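Local coordinates for iron-regulated outer membrane protein (Neisseria meningitidis, PDB 4B7O) that transports iron across the outer membrane as a TonB-dependent transporter, possibly taking up siderophores, at residues A314-D319 and V323-A328. Residues are numbered along the deposited sequence; the frame is centred on the assembly and turned at random.
Sequences AYTGKD and VEKLDA
The Y315 ring has L326 at its edge, where methyl CD2 sits near the ring plane, 4.2 Å from Y315 CE2. One face of the ring lies over the backbone of G317, whose N is 3.4 Å below the ring plane and offset toward the rim. With CG anti to the backbone N (chi1 166°), the tyrosine runs along its own strand and over G317, which has no side chain on this face.

Beneath the ring, 314-319 and 325-328 run antiparallel. Y315 with A328 and G317 with L326 are the hydrogen-bonded pairs, each bonded in both directions. Y315 N to A328 O is short and nearly straight (2.8 Å, 174°), whereas G317 N to L326 O is more bent, at 140°. Toward the turn, D319 N reaches E324 O at 3.0 Å, but it stands well above that carbonyl's plane.

On the other face, T316 pairs with D327 and K318 with K325. K325, anti at chi1 but bent at chi2, passes obliquely across T316, its NZ 4.0 Å from T316 CG2, while D327 OD1 turns to N367 ND2 on the next strand. E324 and K325 both face D369 there, a classic beta bulge. F368 of strand 355-373 touches L326, and also V323 beyond the corner at E324.

These residues form the turn end of an antiparallel beta hairpin, strands 303-320 and 323-339, joined by a tight turn in the wall of the TonB-dependent receptor beta-barrel.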
loop_
_atom_site.group_PDB
_atom_site.type_symbol
_atom_site.label_atom_id
_atom_site.label_comp_id
_atom_site.label_asym_id
_atom_site.label_seq_id
_atom_site.Cartn_x
_atom_site.Cartn_y
_atom_site.Cartn_z
ATOM N N ALA A 314 -9.634 10.218 -16.020
ATOM C CA ALA A 314 -10.813 9.909 -15.167
ATOM C C ALA A 314 -11.951 10.770 -15.563
ATOM O O ALA A 314 -11.762 11.963 -15.820
ATOM C CB ALA A 314 -10.531 10.105 -13.682
ATOM N N TYR A 315 -13.122 10.136 -15.669
ATOM C CA TYR A 315 -14.336 10.848 -16.033
ATOM C C TYR A 315 -15.367 10.680 -14.948
ATOM O O TYR A 315 -15.590 9.537 -14.512
ATOM C CB TYR A 315 -14.928 10.259 -17.330
ATOM C CG TYR A 315 -16.358 10.706 -17.593
ATOM C CD1 TYR A 315 -16.659 12.051 -17.796
ATOM C CD2 TYR A 315 -17.417 9.781 -17.623
ATOM C CE1 TYR A 315 -17.958 12.473 -18.028
ATOM C CE2 TYR A 315 -18.722 10.189 -17.877
ATOM C CZ TYR A 315 -18.985 11.536 -18.066
ATOM O OH TYR A 315 -20.277 11.978 -18.285
ATOM N N THR A 316 -15.988 11.795 -14.544
ATOM C CA THR A 316 -17.235 11.783 -13.715
ATOM C C THR A 316 -18.459 12.485 -14.317
ATOM O O THR A 316 -18.507 13.707 -14.378
ATOM C CB THR A 316 -17.041 12.408 -12.331
ATOM O OG1 THR A 316 -15.937 11.786 -11.677
ATOM C CG2 THR A 316 -18.339 12.225 -11.420
ATOM N N GLY A 317 -19.460 11.701 -14.712
ATOM C CA GLY A 317 -20.790 12.250 -15.084
ATOM C C GLY A 317 -22.030 11.935 -14.231
ATOM O O GLY A 317 -22.225 10.790 -13.810
ATOM N N LYS A 318 -22.854 12.963 -13.987
ATOM C CA LYS A 318 -24.166 12.828 -13.315
ATOM C C LYS A 318 -25.352 13.049 -14.249
ATOM O O LYS A 318 -25.266 13.876 -15.154
ATOM C CB LYS A 318 -24.314 13.851 -12.189
ATOM C CG LYS A 318 -23.054 14.595 -11.835
ATOM C CD LYS A 318 -23.353 16.101 -11.809
ATOM C CE LYS A 318 -24.105 16.601 -10.585
ATOM N NZ LYS A 318 -23.151 16.598 -9.428
ATOM N N ASP A 319 -26.462 12.337 -14.008
ATOM C CA ASP A 319 -27.782 12.724 -14.539
ATOM C C ASP A 319 -27.847 12.428 -15.977
ATOM O O ASP A 319 -28.282 13.247 -16.760
ATOM C CB ASP A 319 -28.063 14.218 -14.343
ATOM C CG ASP A 319 -28.226 14.588 -12.890
ATOM O OD1 ASP A 319 -28.614 13.690 -12.105
ATOM O OD2 ASP A 319 -27.976 15.762 -12.521
ATOM N N VAL A 323 -28.918 6.632 -15.842
ATOM C CA VAL A 323 -27.725 6.525 -15.040
ATOM C C VAL A 323 -27.577 7.823 -14.220
ATOM O O VAL A 323 -27.458 8.926 -14.777
ATOM C CB VAL A 323 -26.515 6.207 -15.931
ATOM C CG1 VAL A 323 -25.199 6.510 -15.222
ATOM C CG2 VAL A 323 -26.595 4.759 -16.456
ATOM N N GLU A 324 -27.627 7.663 -12.895
ATOM C CA GLU A 324 -27.540 8.771 -11.955
ATOM C C GLU A 324 -26.095 9.266 -11.857
ATOM O O GLU A 324 -25.832 10.477 -11.803
ATOM C CB GLU A 324 -28.017 8.323 -10.553
ATOM C CG GLU A 324 -27.902 9.427 -9.492
ATOM C CD GLU A 324 -28.610 9.104 -8.179
ATOM O OE1 GLU A 324 -29.277 8.047 -8.099
ATOM O OE2 GLU A 324 -28.494 9.924 -7.235
ATOM N N LYS A 325 -25.162 8.312 -11.816
ATOM C CA LYS A 325 -23.743 8.610 -11.703
ATOM C C LYS A 325 -22.868 7.524 -12.327
ATOM O O LYS A 325 -23.067 6.311 -12.100
ATOM C CB LYS A 325 -23.353 8.829 -10.249
ATOM C CG LYS A 325 -21.893 9.139 -10.082
ATOM C CD LYS A 325 -21.694 10.135 -8.960
ATOM C CE LYS A 325 -20.247 10.070 -8.475
ATOM N NZ LYS A 325 -19.888 11.360 -7.814
ATOM N N LEU A 326 -21.898 7.978 -13.122
ATOM C CA LEU A 326 -20.912 7.099 -13.727
ATOM C C LEU A 326 -19.574 7.682 -13.347
ATOM O O LEU A 326 -19.344 8.901 -13.460
ATOM C CB LEU A 326 -21.086 7.027 -15.272
ATOM C CG LEU A 326 -20.036 6.288 -16.157
ATOM C CD1 LEU A 326 -19.703 4.850 -15.727
ATOM C CD2 LEU A 326 -20.405 6.303 -17.643
ATOM N N ASP A 327 -18.704 6.842 -12.824
ATOM C CA ASP A 327 -17.320 7.231 -12.784
ATOM C C ASP A 327 -16.473 6.164 -13.534
ATOM O O ASP A 327 -16.629 4.950 -13.300
ATOM C CB ASP A 327 -16.870 7.552 -11.354
ATOM C CG ASP A 327 -16.079 6.408 -10.696
ATOM O OD1 ASP A 327 -16.365 5.215 -10.969
ATOM O OD2 ASP A 327 -15.174 6.694 -9.873
ATOM N N ALA A 328 -15.620 6.610 -14.457
ATOM C CA ALA A 328 -14.721 5.675 -15.153
ATOM C C ALA A 328 -13.322 6.163 -15.079
ATOM O O ALA A 328 -13.063 7.348 -15.082
ATOM C CB ALA A 328 -15.098 5.596 -16.600
#